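Local coordinates for DegV family protein (Thermus thermophilus, PDB 2DT8) that binds fatty acid, here as palmitic acid, and also carries a zinc ion, while its wider physiological role remains uncertain, at residues 6-11 / 86-91; 229-234 / 257-262; 223-228 / 275-280; 28-33 / 46-51; 175-180 / 195-200. All coordinates share one frame; numbering follows the deposited sequence.

Interaction 1: residues 6-11 / 86-91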
# COMPACT_ATOMS: atom_id res chain seq x y z
N VAL A 6 9.84 6.41 9.49
CA VAL A 6 9.34 5.15 10.01
C VAL A 6 8.05 4.83 9.25
O VAL A 6 7.27 5.73 8.92
CB VAL A 6 8.99 5.24 11.52
CG1 VAL A 6 8.27 3.95 11.98
CG2 VAL A 6 10.26 5.45 12.33
N THR A 7 7.86 3.57 8.92
CA THR A 7 6.63 3.16 8.27
C THR A 7 6.29 1.77 8.81
O THR A 7 6.96 1.28 9.72
CB THR A 7 6.76 3.16 6.71
OG1 THR A 7 5.47 2.93 6.12
CG2 THR A 7 7.74 2.09 6.24
N ASP A 8 5.23 1.15 8.29
CA ASP A 8 4.87 -0.20 8.72
C ASP A 8 5.11 -1.16 7.56
O ASP A 8 5.32 -0.72 6.42
CB ASP A 8 3.42 -0.24 9.22
CG ASP A 8 2.43 0.13 8.14
OD1 ASP A 8 2.21 -0.72 7.25
OD2 ASP A 8 1.88 1.25 8.17
N SER A 9 5.08 -2.46 7.83
CA SER A 9 5.37 -3.44 6.80
C SER A 9 4.42 -3.45 5.61
O SER A 9 4.78 -3.93 4.54
CB SER A 9 5.44 -4.85 7.42
OG SER A 9 4.19 -5.27 7.90
N THR A 10 3.21 -2.92 5.78
CA THR A 10 2.27 -2.92 4.66
C THR A 10 2.64 -1.92 3.57
O THR A 10 1.96 -1.84 2.56
CB THR A 10 0.79 -2.70 5.10
OG1 THR A 10 0.59 -1.34 5.52
CG2 THR A 10 0.41 -3.65 6.22
N SER A 11 3.71 -1.14 3.78
CA SER A 11 4.14 -0.21 2.73
C SER A 11 4.78 -1.02 1.59
O SER A 11 5.03 -0.50 0.51
CB SER A 11 5.13 0.82 3.29
OG SER A 11 6.21 0.21 3.97
N LEU A 86 4.87 7.31 8.50
CA LEU A 86 3.87 7.18 7.43
C LEU A 86 3.22 5.80 7.46
O LEU A 86 3.88 4.77 7.49
CB LEU A 86 4.54 7.41 6.07
CG LEU A 86 4.62 8.87 5.62
CD1 LEU A 86 5.34 9.69 6.66
CD2 LEU A 86 5.33 8.95 4.28
N HIS A 87 1.87 5.86 7.43
CA HIS A 87 1.15 4.60 7.47
C HIS A 87 -0.14 4.28 6.64
O HIS A 87 -0.79 5.17 6.12
CB HIS A 87 0.74 4.43 8.95
CG HIS A 87 2.00 4.35 9.78
ND1 HIS A 87 2.80 3.26 9.80
CD2 HIS A 87 2.54 5.32 10.62
CE1 HIS A 87 3.81 3.57 10.64
NE2 HIS A 87 3.68 4.79 11.15
N ILE A 88 -0.45 2.97 6.59
CA ILE A 88 -1.60 2.58 5.81
C ILE A 88 -2.79 3.34 6.37
O ILE A 88 -2.86 3.70 7.55
CB ILE A 88 -1.72 1.07 6.07
CG1 ILE A 88 -3.03 0.56 5.48
CG2 ILE A 88 -1.65 0.74 7.58
CD1 ILE A 88 -3.11 -0.98 5.44
N SER A 89 -3.76 3.54 5.49
CA SER A 89 -5.02 4.20 5.79
C SER A 89 -5.64 3.84 7.14
O SER A 89 -5.79 2.66 7.48
CB SER A 89 -6.03 3.87 4.70
OG SER A 89 -7.31 4.39 5.02
N GLY A 90 -6.02 4.87 7.89
CA GLY A 90 -6.66 4.67 9.17
C GLY A 90 -8.03 3.98 9.14
O GLY A 90 -8.55 3.53 10.15
N LYS A 91 -8.56 3.94 7.90
CA LYS A 91 -9.85 3.29 7.75
C LYS A 91 -9.75 1.79 7.38
O LYS A 91 -10.70 1.02 7.35
CB LYS A 91 -10.66 3.90 6.55
CG LYS A 91 -10.86 5.40 6.66
CD LYS A 91 -12.03 5.69 7.60
CE LYS A 91 -12.28 7.18 7.75
NZ LYS A 91 -12.87 7.46 9.09
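Where the parallel strands 3-8 and 82-87 run out at their carboxyl ends, the carboxylate of D8 ties them together by reaching across to H87 and I88. A single oxygen, OD2 of D8, receives both donors: ND1 of H87 at 2.7 Å on the anti lone pair of OD2, and the backbone N of I88, at 3.3 Å, on the syn lone pair of OD2. OD2 lies in the plane of the imidazole, and the carboxylate and ring planes are only 18° apart, so the two flat groups are nearly coplanar. NE2 of H87 is hydrogen-bonded to S85 OG, and bonds at both nitrogens hold the rotation of the ring. With chi1 at 62°, CG of D8 sits between its own backbone N and carbonyl carbon, and this turns the carboxylate toward 86-91. The other oxygen closes an Asx turn, OD1 of D8 accepting from the backbone N of T10 at 2.8 Å as strand 3-8 passes into a short 3-10 segment. Such loops at the carboxyl ends of parallel strands are a common place for ligands in alpha/beta folds, and here the side chain of I88 touches the bound palmitic acid. CB of I88 also packs at 3.4 Å against OG1 of T10, the two side chains crossing at about a right angle. Further back along the strands, L86 N donates to V6 O at 2.9 Å, and OG1 of T7 donates to L86 O at 2.8 Å from a position 31° out of the carbonyl plane.

Interaction 2: residues 229-234 / 257-262; sequences FLYSGD and VNELGA
Y231 folds its ring over E259, and the first torsion of the tyrosine explains how. At chi1 66° the ring of Y231 is tucked between its own backbone N and carbonyl carbon, which swings it across to the neighbouring strand. There CA of E259 lies under one face, 3.9 Å from the ring centroid of Y231, in a CH-pi contact displaced toward the rim. E259 is extended as far as its carboxylate (chi2 173°); its CB touches CZ of Y231 at 3.7 Å, and its carboxylate plane is almost parallel to the ring. On the same side of the sheet CG1 of V257 meets CE1 of Y231 at 4.1 Å. F229 differs from the tyrosine: its CB rests on CG2 of V257, but the ring leads away and stacks on F275. These strands, 225-231 and 252-259, are the parallel pair of a beta-alpha-beta crossover whose connection includes helix 236-247. In register, N258 N donates to F229 O at 3.0 Å and L260 N to Y231 O at 2.9 Å, whereas the bond from Y231 N to N258 O is weak. E259 O is buried and has no partner in the model. L230 and N258 point to the other face of the sheet, where L230 touches the bound palmitic acid and ND2 of N258 is hydrogen-bonded to D12 O. Beyond the paired residues, L260 swings CD2 to within 3.9 Å of CB of L230.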
# COMPACT_ATOMS: atom_id res chain seq x y z
N PHE A 229 3.78 -0.91 -9.42
CA PHE A 229 2.93 -2.04 -9.73
C PHE A 229 3.00 -3.12 -8.66
O PHE A 229 4.06 -3.39 -8.10
CB PHE A 229 3.36 -2.63 -11.09
CG PHE A 229 3.17 -1.67 -12.23
CD1 PHE A 229 4.10 -0.67 -12.47
CD2 PHE A 229 2.03 -1.74 -13.01
CE1 PHE A 229 3.89 0.26 -13.50
CE2 PHE A 229 1.81 -0.82 -14.04
CZ PHE A 229 2.74 0.18 -14.28
N LEU A 230 1.86 -3.75 -8.42
CA LEU A 230 1.73 -4.76 -7.37
C LEU A 230 0.95 -6.00 -7.82
O LEU A 230 0.05 -5.93 -8.66
CB LEU A 230 0.97 -4.15 -6.19
CG LEU A 230 1.67 -2.96 -5.53
CD1 LEU A 230 0.65 -2.09 -4.80
CD2 LEU A 230 2.75 -3.47 -4.59
N TYR A 231 1.38 -7.14 -7.26
CA TYR A 231 0.67 -8.36 -7.57
C TYR A 231 0.76 -9.47 -6.52
O TYR A 231 1.58 -9.44 -5.61
CB TYR A 231 1.27 -9.08 -8.82
CG TYR A 231 2.65 -9.55 -8.51
CD1 TYR A 231 3.72 -8.66 -8.58
CD2 TYR A 231 2.88 -10.88 -8.15
CE1 TYR A 231 5.01 -9.09 -8.30
CE2 TYR A 231 4.17 -11.31 -7.88
CZ TYR A 231 5.23 -10.43 -7.96
OH TYR A 231 6.51 -10.85 -7.67
N SER A 232 -0.16 -10.44 -6.70
CA SER A 232 -0.14 -11.56 -5.78
C SER A 232 -0.50 -12.62 -6.82
O SER A 232 -1.35 -12.42 -7.68
CB SER A 232 -1.29 -11.67 -4.68
OG SER A 232 -2.55 -11.77 -5.35
N GLY A 233 0.25 -13.74 -6.72
CA GLY A 233 -0.05 -14.83 -7.62
C GLY A 233 1.05 -14.82 -8.71
O GLY A 233 2.20 -14.52 -8.38
N ASP A 234 0.61 -15.01 -9.90
CA ASP A 234 1.66 -14.90 -10.91
C ASP A 234 1.70 -13.53 -11.58
O ASP A 234 0.68 -12.89 -11.82
CB ASP A 234 1.48 -15.95 -12.02
CG ASP A 234 0.38 -15.60 -12.98
OD1 ASP A 234 -0.75 -15.34 -12.52
OD2 ASP A 234 0.64 -15.59 -14.20
N VAL A 257 8.07 -2.63 -9.51
CA VAL A 257 7.15 -3.77 -9.38
C VAL A 257 7.54 -4.59 -8.16
O VAL A 257 8.70 -4.92 -7.96
CB VAL A 257 7.22 -4.71 -10.61
CG1 VAL A 257 6.16 -5.80 -10.50
CG2 VAL A 257 7.05 -3.90 -11.88
N ASN A 258 6.56 -4.91 -7.32
CA ASN A 258 6.82 -5.73 -6.15
C ASN A 258 5.59 -6.56 -5.86
O ASN A 258 4.48 -6.24 -6.30
CB ASN A 258 7.15 -4.88 -4.91
CG ASN A 258 7.80 -5.69 -3.78
OD1 ASN A 258 8.30 -6.80 -4.00
ND2 ASN A 258 7.83 -5.13 -2.58
N GLU A 259 5.81 -7.64 -5.14
CA GLU A 259 4.70 -8.49 -4.72
C GLU A 259 4.07 -7.79 -3.52
O GLU A 259 4.73 -7.04 -2.79
CB GLU A 259 5.22 -9.86 -4.30
CG GLU A 259 4.12 -10.80 -3.84
CD GLU A 259 4.59 -12.22 -3.58
OE1 GLU A 259 5.81 -12.45 -3.42
OE2 GLU A 259 3.72 -13.11 -3.53
N LEU A 260 2.78 -8.03 -3.33
CA LEU A 260 2.05 -7.51 -2.18
C LEU A 260 2.57 -8.26 -0.96
O LEU A 260 3.00 -9.42 -1.06
CB LEU A 260 0.57 -7.84 -2.30
CG LEU A 260 -0.27 -7.10 -3.33
CD1 LEU A 260 -1.64 -7.75 -3.42
CD2 LEU A 260 -0.40 -5.64 -2.90
N GLY A 261 2.52 -7.61 0.19
CA GLY A 261 2.92 -8.30 1.41
C GLY A 261 1.82 -9.26 1.83
O GLY A 261 0.67 -9.16 1.38
N ALA A 262 2.16 -10.19 2.71
CA ALA A 262 1.20 -11.17 3.20
C ALA A 262 0.04 -10.49 3.92
O ALA A 262 -1.11 -10.95 3.84
CB ALA A 262 1.89 -12.14 4.13

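Interaction 3: residues 223-228 / 275-280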
# COMPACT_ATOMS: atom_id res chain seq x y z
N LYS A 223 3.79 15.93 -16.53
CA LYS A 223 5.02 15.74 -17.29
C LYS A 223 5.96 14.64 -16.81
O LYS A 223 6.94 14.31 -17.49
CB LYS A 223 5.82 17.04 -17.32
CG LYS A 223 5.20 18.12 -18.16
CD LYS A 223 6.02 19.37 -18.03
CE LYS A 223 6.02 20.11 -19.34
NZ LYS A 223 6.79 21.38 -19.21
N ARG A 224 5.75 14.30 -15.46
CA ARG A 224 6.58 13.27 -14.84
C ARG A 224 5.68 12.41 -13.97
O ARG A 224 5.11 12.90 -12.99
CB ARG A 224 7.66 13.90 -13.96
CG ARG A 224 8.61 14.84 -14.68
CD ARG A 224 9.62 15.41 -13.69
NE ARG A 224 10.43 14.36 -13.07
CZ ARG A 224 11.24 14.54 -12.04
NH1 ARG A 224 11.36 15.74 -11.48
NH2 ARG A 224 11.94 13.52 -11.56
N ILE A 225 5.57 11.14 -14.32
CA ILE A 225 4.74 10.23 -13.56
C ILE A 225 5.57 9.06 -13.06
O ILE A 225 6.41 8.53 -13.79
CB ILE A 225 3.60 9.66 -14.43
CG1 ILE A 225 2.71 10.81 -14.94
CG2 ILE A 225 2.79 8.64 -13.63
CD1 ILE A 225 1.73 10.42 -16.02
N ARG A 226 5.34 8.67 -11.81
CA ARG A 226 6.01 7.52 -11.20
C ARG A 226 4.91 6.52 -10.87
O ARG A 226 3.92 6.87 -10.23
CB ARG A 226 6.77 7.93 -9.94
CG ARG A 226 7.99 8.81 -10.22
CD ARG A 226 8.60 9.36 -8.94
NE ARG A 226 9.87 10.03 -9.20
CZ ARG A 226 10.55 10.75 -8.31
NH1 ARG A 226 10.07 10.91 -7.08
NH2 ARG A 226 11.71 11.30 -8.64
N ALA A 227 5.09 5.29 -11.33
CA ALA A 227 4.11 4.23 -11.11
C ALA A 227 4.68 3.07 -10.29
O ALA A 227 5.85 2.74 -10.37
CB ALA A 227 3.60 3.73 -12.44
N TYR A 228 3.75 2.46 -9.54
CA TYR A 228 4.19 1.37 -8.68
C TYR A 228 3.20 0.17 -8.88
O TYR A 228 2.02 0.26 -8.56
CB TYR A 228 4.19 1.87 -7.22
CG TYR A 228 5.14 3.00 -7.11
CD1 TYR A 228 4.74 4.28 -7.49
CD2 TYR A 228 6.45 2.79 -6.67
CE1 TYR A 228 5.63 5.34 -7.41
CE2 TYR A 228 7.34 3.85 -6.60
CZ TYR A 228 6.94 5.12 -6.98
OH TYR A 228 7.82 6.18 -6.93
N PHE A 275 -1.82 -1.03 -9.80
CA PHE A 275 -0.71 -0.12 -9.63
C PHE A 275 -1.13 1.21 -9.00
O PHE A 275 -2.28 1.63 -9.10
CB PHE A 275 0.25 0.17 -10.81
CG PHE A 275 -0.47 0.97 -11.86
CD1 PHE A 275 -1.33 0.34 -12.74
CD2 PHE A 275 -0.24 2.34 -11.96
CE1 PHE A 275 -1.97 1.08 -13.73
CE2 PHE A 275 -0.88 3.07 -12.95
CZ PHE A 275 -1.75 2.44 -13.84
N TYR A 276 -0.15 1.80 -8.30
CA TYR A 276 -0.43 3.09 -7.72
C TYR A 276 0.46 4.01 -8.56
O TYR A 276 1.39 3.58 -9.23
CB TYR A 276 0.21 3.10 -6.29
CG TYR A 276 -0.85 3.10 -5.25
CD1 TYR A 276 -1.45 4.29 -4.87
CD2 TYR A 276 -1.24 1.90 -4.63
CE1 TYR A 276 -2.44 4.30 -3.89
CE2 TYR A 276 -2.22 1.91 -3.65
CZ TYR A 276 -2.82 3.10 -3.28
OH TYR A 276 -3.81 3.12 -2.31
N ALA A 277 0.08 5.30 -8.50
CA ALA A 277 0.87 6.26 -9.26
C ALA A 277 0.74 7.84 -8.82
O ALA A 277 -0.28 8.15 -8.21
CB ALA A 277 0.62 6.39 -10.83
N TYR A 278 1.74 8.68 -9.04
CA TYR A 278 1.62 10.10 -8.71
C TYR A 278 2.53 10.85 -9.66
O TYR A 278 3.32 10.23 -10.38
CB TYR A 278 2.00 10.42 -7.25
CG TYR A 278 3.47 10.36 -6.91
CD1 TYR A 278 4.06 9.15 -6.54
CD2 TYR A 278 4.26 11.51 -6.94
CE1 TYR A 278 5.40 9.09 -6.20
CE2 TYR A 278 5.61 11.46 -6.60
CZ TYR A 278 6.18 10.24 -6.23
OH TYR A 278 7.51 10.18 -5.91
N SER A 279 2.42 12.17 -9.68
CA SER A 279 3.24 12.97 -10.57
C SER A 279 3.95 14.06 -9.80
O SER A 279 3.59 14.37 -8.66
CB SER A 279 2.39 13.59 -11.68
OG SER A 279 1.46 14.51 -11.14
N LEU A 280 4.98 14.64 -10.42
CA LEU A 280 5.73 15.70 -9.78
C LEU A 280 6.36 16.63 -10.80
O LEU A 280 6.21 16.36 -12.01
CB LEU A 280 6.83 15.11 -8.88
CG LEU A 280 7.98 14.33 -9.52
CD1 LEU A 280 9.06 14.11 -8.49
CD2 LEU A 280 7.49 13.01 -10.09
OXT LEU A 280 7.00 17.61 -10.37
O HOH W 1 4.03 16.18 -13.57
O HOH W 2 8.21 7.95 -4.79
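R226 and Y278 bring two flat groups together almost at right angles, the guanidinium and ring planes being 89° apart. Y278 OH sits at the guanidinium edge, in its plane, and accepts from NH1 of R226 at 2.9 Å. CD1 of L280 lies over one guanidinium face, 3.6 Å from NH1 of R226, while CB of R226 lies over one face of the Y278 ring. At chi1 73° CG of Y278 sits between its backbone N and carbonyl carbon, bringing the ring alongside R226. CG of L280 stands 4.1 Å from CZ of R224, over the centre of that second guanidinium. Both arginines have acidic partners beyond the pair: R226 forms salt bridges with E131 and E253, R224 with E253. Beneath these side chains run the antiparallel central strands of a four-stranded mixed sheet, 225-231 and 273-279. As a hydrogen-bonded pair, R226 N donates to Y278 O at 2.9 Å and Y278 N to R226 O. Y276, on this same face, touches the bound palmitic acid. Water 2 links the hydroxyls of Y228 and Y278. Water 1 joins the chain terminus to the adjacent strand, accepting from R224 N and donating to L280 O.

Interaction 4: residues 28-33 / 46-51; sequences LYVNLS and TEIFQK
I48 gathers the apolar contacts: its CD1 meets CG1 of V30 tip to tip at 3.9 Å, and its CG1 lies 3.9 Å from CD2 of L32. That same methyl of L32 also touches the helix backbone, resting 3.9 Å from CA of I48. With chi1 at -174°, CG of L32 stands anti to its backbone N, and the side chain extends from the strand to the helix surface. The elements so joined are strand 24-32, part of the mixed sheet that also holds 3-8, and helix 45-53, which packs on one side of it; the axes of segments 29-32 and 46-51 approach to 10.6 Å and run in nearly the same direction, 21° apart. V30 and L32 are alternate residues of the strand and send their side chains toward the helix, while N31 between them is hydrogen-bonded through ND2 to T60 and S62. A second kind of contact brings the aliphatic part of a charged side chain against its neighbours. K51 bends at chi2 (-62°): its CG packs 3.8 Å from CD2 of L32, the two chains crossing obliquely, and its CE comes within 3.7 Å of OG of S33. Polar bonding across the contact is absent, for no hydrogen bond links 28-33 to 46-51. The helix keeps its own regular bonds, K51 N donating to E47 O at 3.1 Å. Helix 262-268 closes in on the apolar side, with A262 touching both V30 and I48.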
# COMPACT_ATOMS: atom_id res chain seq x y z
N LEU A 28 3.59 -5.77 10.81
CA LEU A 28 2.22 -6.15 11.12
C LEU A 28 2.29 -7.68 11.07
O LEU A 28 3.32 -8.26 10.66
CB LEU A 28 1.21 -5.61 10.11
CG LEU A 28 0.66 -4.24 10.54
CD1 LEU A 28 1.64 -3.12 10.17
CD2 LEU A 28 -0.70 -3.99 9.91
N TYR A 29 1.21 -8.34 11.48
CA TYR A 29 1.20 -9.79 11.56
C TYR A 29 0.04 -10.46 10.88
O TYR A 29 -1.04 -9.89 10.74
CB TYR A 29 1.19 -10.22 13.03
CG TYR A 29 2.19 -9.49 13.88
CD1 TYR A 29 1.91 -8.22 14.38
CD2 TYR A 29 3.44 -10.04 14.13
CE1 TYR A 29 2.86 -7.51 15.12
CE2 TYR A 29 4.40 -9.35 14.87
CZ TYR A 29 4.10 -8.09 15.36
OH TYR A 29 5.04 -7.40 16.09
N VAL A 30 0.29 -11.70 10.48
CA VAL A 30 -0.70 -12.55 9.85
C VAL A 30 -0.99 -13.68 10.83
O VAL A 30 -0.07 -14.32 11.35
CB VAL A 30 -0.17 -13.16 8.54
CG1 VAL A 30 -1.21 -14.09 7.95
CG2 VAL A 30 0.16 -12.05 7.55
N ASN A 31 -2.27 -13.91 11.09
CA ASN A 31 -2.73 -14.97 11.99
C ASN A 31 -3.25 -16.08 11.08
O ASN A 31 -4.25 -15.90 10.37
CB ASN A 31 -3.85 -14.44 12.89
CG ASN A 31 -3.43 -13.19 13.63
OD1 ASN A 31 -2.38 -13.17 14.29
ND2 ASN A 31 -4.23 -12.13 13.53
N LEU A 32 -2.56 -17.22 11.10
CA LEU A 32 -2.89 -18.36 10.26
C LEU A 32 -2.37 -19.64 10.90
O LEU A 32 -1.37 -19.65 11.61
CB LEU A 32 -2.23 -18.17 8.88
CG LEU A 32 -2.56 -19.18 7.78
CD1 LEU A 32 -3.95 -18.91 7.25
CD2 LEU A 32 -1.53 -19.08 6.67
N SER A 33 -3.11 -20.72 10.60
CA SER A 33 -2.70 -21.99 11.16
C SER A 33 -2.54 -22.02 12.69
O SER A 33 -1.76 -22.78 13.26
CB SER A 33 -1.35 -22.51 10.65
OG SER A 33 -1.30 -22.48 9.23
N THR A 46 1.48 -16.62 -1.18
CA THR A 46 1.32 -17.96 -1.74
C THR A 46 1.03 -18.99 -0.65
O THR A 46 0.16 -19.86 -0.83
CB THR A 46 2.58 -18.38 -2.52
OG1 THR A 46 2.74 -17.53 -3.66
CG2 THR A 46 2.48 -19.83 -2.99
N GLU A 47 1.73 -18.89 0.47
CA GLU A 47 1.52 -19.83 1.57
C GLU A 47 0.12 -19.69 2.15
O GLU A 47 -0.53 -20.68 2.47
CB GLU A 47 2.56 -19.62 2.67
CG GLU A 47 3.94 -20.09 2.24
CD GLU A 47 5.03 -19.68 3.21
OE1 GLU A 47 5.06 -18.51 3.64
OE2 GLU A 47 5.87 -20.54 3.53
N ILE A 48 -0.34 -18.45 2.31
CA ILE A 48 -1.67 -18.20 2.84
C ILE A 48 -2.74 -18.81 1.94
O ILE A 48 -3.64 -19.50 2.42
CB ILE A 48 -1.92 -16.69 2.95
CG1 ILE A 48 -1.06 -16.13 4.09
CG2 ILE A 48 -3.41 -16.40 3.17
CD1 ILE A 48 -0.96 -14.61 4.09
N PHE A 49 -2.63 -18.57 0.63
CA PHE A 49 -3.64 -19.09 -0.28
C PHE A 49 -3.64 -20.62 -0.39
O PHE A 49 -4.66 -21.25 -0.64
CB PHE A 49 -3.51 -18.42 -1.65
CG PHE A 49 -3.57 -16.91 -1.57
CD1 PHE A 49 -4.43 -16.29 -0.67
CD2 PHE A 49 -2.77 -16.12 -2.38
CE1 PHE A 49 -4.48 -14.90 -0.57
CE2 PHE A 49 -2.82 -14.72 -2.29
CZ PHE A 49 -3.68 -14.12 -1.38
N GLN A 50 -2.43 -21.16 -0.20
CA GLN A 50 -2.33 -22.61 -0.25
C GLN A 50 -3.08 -23.25 0.92
O GLN A 50 -3.69 -24.30 0.80
CB GLN A 50 -0.85 -23.09 -0.07
CG GLN A 50 -0.71 -24.61 0.07
CD GLN A 50 0.66 -25.05 0.57
OE1 GLN A 50 0.88 -26.24 0.83
NE2 GLN A 50 1.58 -24.11 0.71
N LYS A 51 -2.96 -22.55 2.06
CA LYS A 51 -3.66 -23.04 3.23
C LYS A 51 -5.20 -22.96 3.10
O LYS A 51 -5.96 -23.86 3.49
CB LYS A 51 -3.31 -22.25 4.57
CG LYS A 51 -1.89 -22.46 5.05
CD LYS A 51 -1.63 -23.92 5.40
CE LYS A 51 -0.27 -24.07 6.09
NZ LYS A 51 0.05 -25.50 6.36

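Interaction 5: residues 175-180 / 195-200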
# COMPACT_ATOMS: atom_id res chain seq x y z
N GLN A 175 -18.53 -3.57 -2.10
CA GLN A 175 -19.64 -4.41 -1.71
C GLN A 175 -20.75 -4.32 -2.76
O GLN A 175 -21.55 -5.24 -2.90
CB GLN A 175 -20.19 -3.97 -0.37
CG GLN A 175 -21.30 -4.85 0.15
CD GLN A 175 -20.87 -5.55 1.41
OE1 GLN A 175 -20.41 -6.69 1.38
NE2 GLN A 175 -20.99 -4.85 2.53
N ALA A 176 -20.78 -3.21 -3.49
CA ALA A 176 -21.80 -3.01 -4.52
C ALA A 176 -21.66 -4.05 -5.62
O ALA A 176 -22.61 -4.31 -6.37
CB ALA A 176 -21.68 -1.60 -5.11
N PHE A 177 -20.49 -4.66 -5.73
CA PHE A 177 -20.27 -5.67 -6.76
C PHE A 177 -20.64 -7.08 -6.31
O PHE A 177 -20.76 -7.98 -7.13
CB PHE A 177 -18.81 -5.68 -7.24
CG PHE A 177 -18.42 -4.48 -8.05
CD1 PHE A 177 -19.38 -3.70 -8.69
CD2 PHE A 177 -17.07 -4.15 -8.21
CE1 PHE A 177 -19.01 -2.60 -9.47
CE2 PHE A 177 -16.69 -3.05 -8.99
CZ PHE A 177 -17.66 -2.28 -9.62
N LEU A 178 -20.79 -7.27 -5.00
CA LEU A 178 -21.12 -8.60 -4.49
C LEU A 178 -22.34 -9.17 -5.19
O LEU A 178 -22.29 -10.26 -5.77
CB LEU A 178 -21.37 -8.57 -2.99
CG LEU A 178 -20.15 -8.34 -2.09
CD1 LEU A 178 -20.59 -8.40 -0.64
CD2 LEU A 178 -19.10 -9.39 -2.35
N GLY A 179 -23.43 -8.42 -5.14
CA GLY A 179 -24.66 -8.87 -5.77
C GLY A 179 -24.92 -8.37 -7.19
O GLY A 179 -26.04 -8.35 -7.67
N THR A 180 -23.79 -8.03 -7.84
CA THR A 180 -23.93 -7.48 -9.18
C THR A 180 -22.77 -7.81 -10.12
O THR A 180 -22.81 -7.56 -11.31
CB THR A 180 -24.07 -6.01 -9.19
OG1 THR A 180 -22.84 -5.40 -8.80
CG2 THR A 180 -25.20 -5.44 -8.34
N VAL A 195 -11.76 1.48 0.24
CA VAL A 195 -11.90 0.81 -1.05
C VAL A 195 -13.24 1.21 -1.68
O VAL A 195 -14.26 1.30 -0.99
CB VAL A 195 -11.84 -0.73 -0.89
CG1 VAL A 195 -12.19 -1.41 -2.21
CG2 VAL A 195 -10.43 -1.13 -0.43
N GLU A 196 -13.22 1.46 -2.98
CA GLU A 196 -14.43 1.83 -3.71
C GLU A 196 -14.44 1.13 -5.06
O GLU A 196 -13.40 0.72 -5.56
CB GLU A 196 -14.50 3.35 -3.92
CG GLU A 196 -14.56 4.19 -2.65
CD GLU A 196 -15.83 3.99 -1.82
OE1 GLU A 196 -16.79 3.37 -2.33
OE2 GLU A 196 -15.86 4.47 -0.67
N ALA A 197 -15.62 1.01 -5.64
CA ALA A 197 -15.77 0.37 -6.93
C ALA A 197 -15.34 1.32 -8.04
O ALA A 197 -15.56 2.54 -7.94
CB ALA A 197 -17.22 -0.06 -7.14
N ALA A 198 -14.74 0.77 -9.09
CA ALA A 198 -14.28 1.56 -10.22
C ALA A 198 -14.48 0.84 -11.55
O ALA A 198 -13.61 0.89 -12.43
CB ALA A 198 -12.81 1.92 -10.05
N GLY A 199 -15.60 0.14 -11.68
CA GLY A 199 -15.89 -0.54 -12.94
C GLY A 199 -15.79 -2.05 -12.93
O GLY A 199 -15.30 -2.66 -11.98
N ARG A 200 -16.29 -2.66 -14.01
CA ARG A 200 -16.28 -4.11 -14.20
C ARG A 200 -16.06 -4.38 -15.68
O ARG A 200 -16.51 -3.60 -16.52
CB ARG A 200 -17.61 -4.72 -13.77
CG ARG A 200 -17.86 -4.66 -12.28
CD ARG A 200 -19.30 -5.04 -11.99
NE ARG A 200 -20.23 -4.10 -12.62
CZ ARG A 200 -21.55 -4.22 -12.57
NH1 ARG A 200 -22.10 -5.24 -11.93
NH2 ARG A 200 -22.32 -3.32 -13.17
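F177 is the tightly held part of this contact, its ring clasped between A197 and R200. CB of A197 lies over one face, 3.4 Å from CZ of F177. Over the opposite face runs the aliphatic part of R200, whose CG stands 3.7 Å from the ring centroid of F177 in a CH-pi contact. N of G199 approaches the ring in its plane, at the edge, and G199 O comes to 3.3 Å from CE2 of F177. The solvent side is looser. R200 is exposed; a bend at chi3 (-62°) turns its guanidinium nearly parallel to the ring, the planes 4° apart, and brings the group beside T180, without a hydrogen bond between the two residues. T180 is instead secured within its own loop, where its OG1 donates to A176 O at 2.7 Å. A198 and G199 make a classic beta bulge opposite V187, and beyond it R200 is placed over F177. The loop 175-180, which follows helix 163-168, thus lies against the two-stranded antiparallel sheet of 185-191 and 194-201, with the buried ring of F177 also touching P186 and L188 of the first strand and L162 before the helix.

In the fold
Each of the five contacts has a residue touching the palmitic acid: I88, L230, Y276, L28 and V195, in the order of interactions 1 to 5, though L28 and V195 lie in their segments without joining the contact itself. The fatty acid is thus touched by residues on or next to both large sheets and by V195 of the two-stranded one. Interactions 1 and 4 share one sheet, L28 N bonding to S9 OG at 3.0 Å. Interactions 2 and 3 share strand 225-231 in the other, with centres about 18 Å apart. Interactions 2 and 4 touch through A262, their centres about 15 Å apart. The zinc ligands E67 and E105 belong to none of the five.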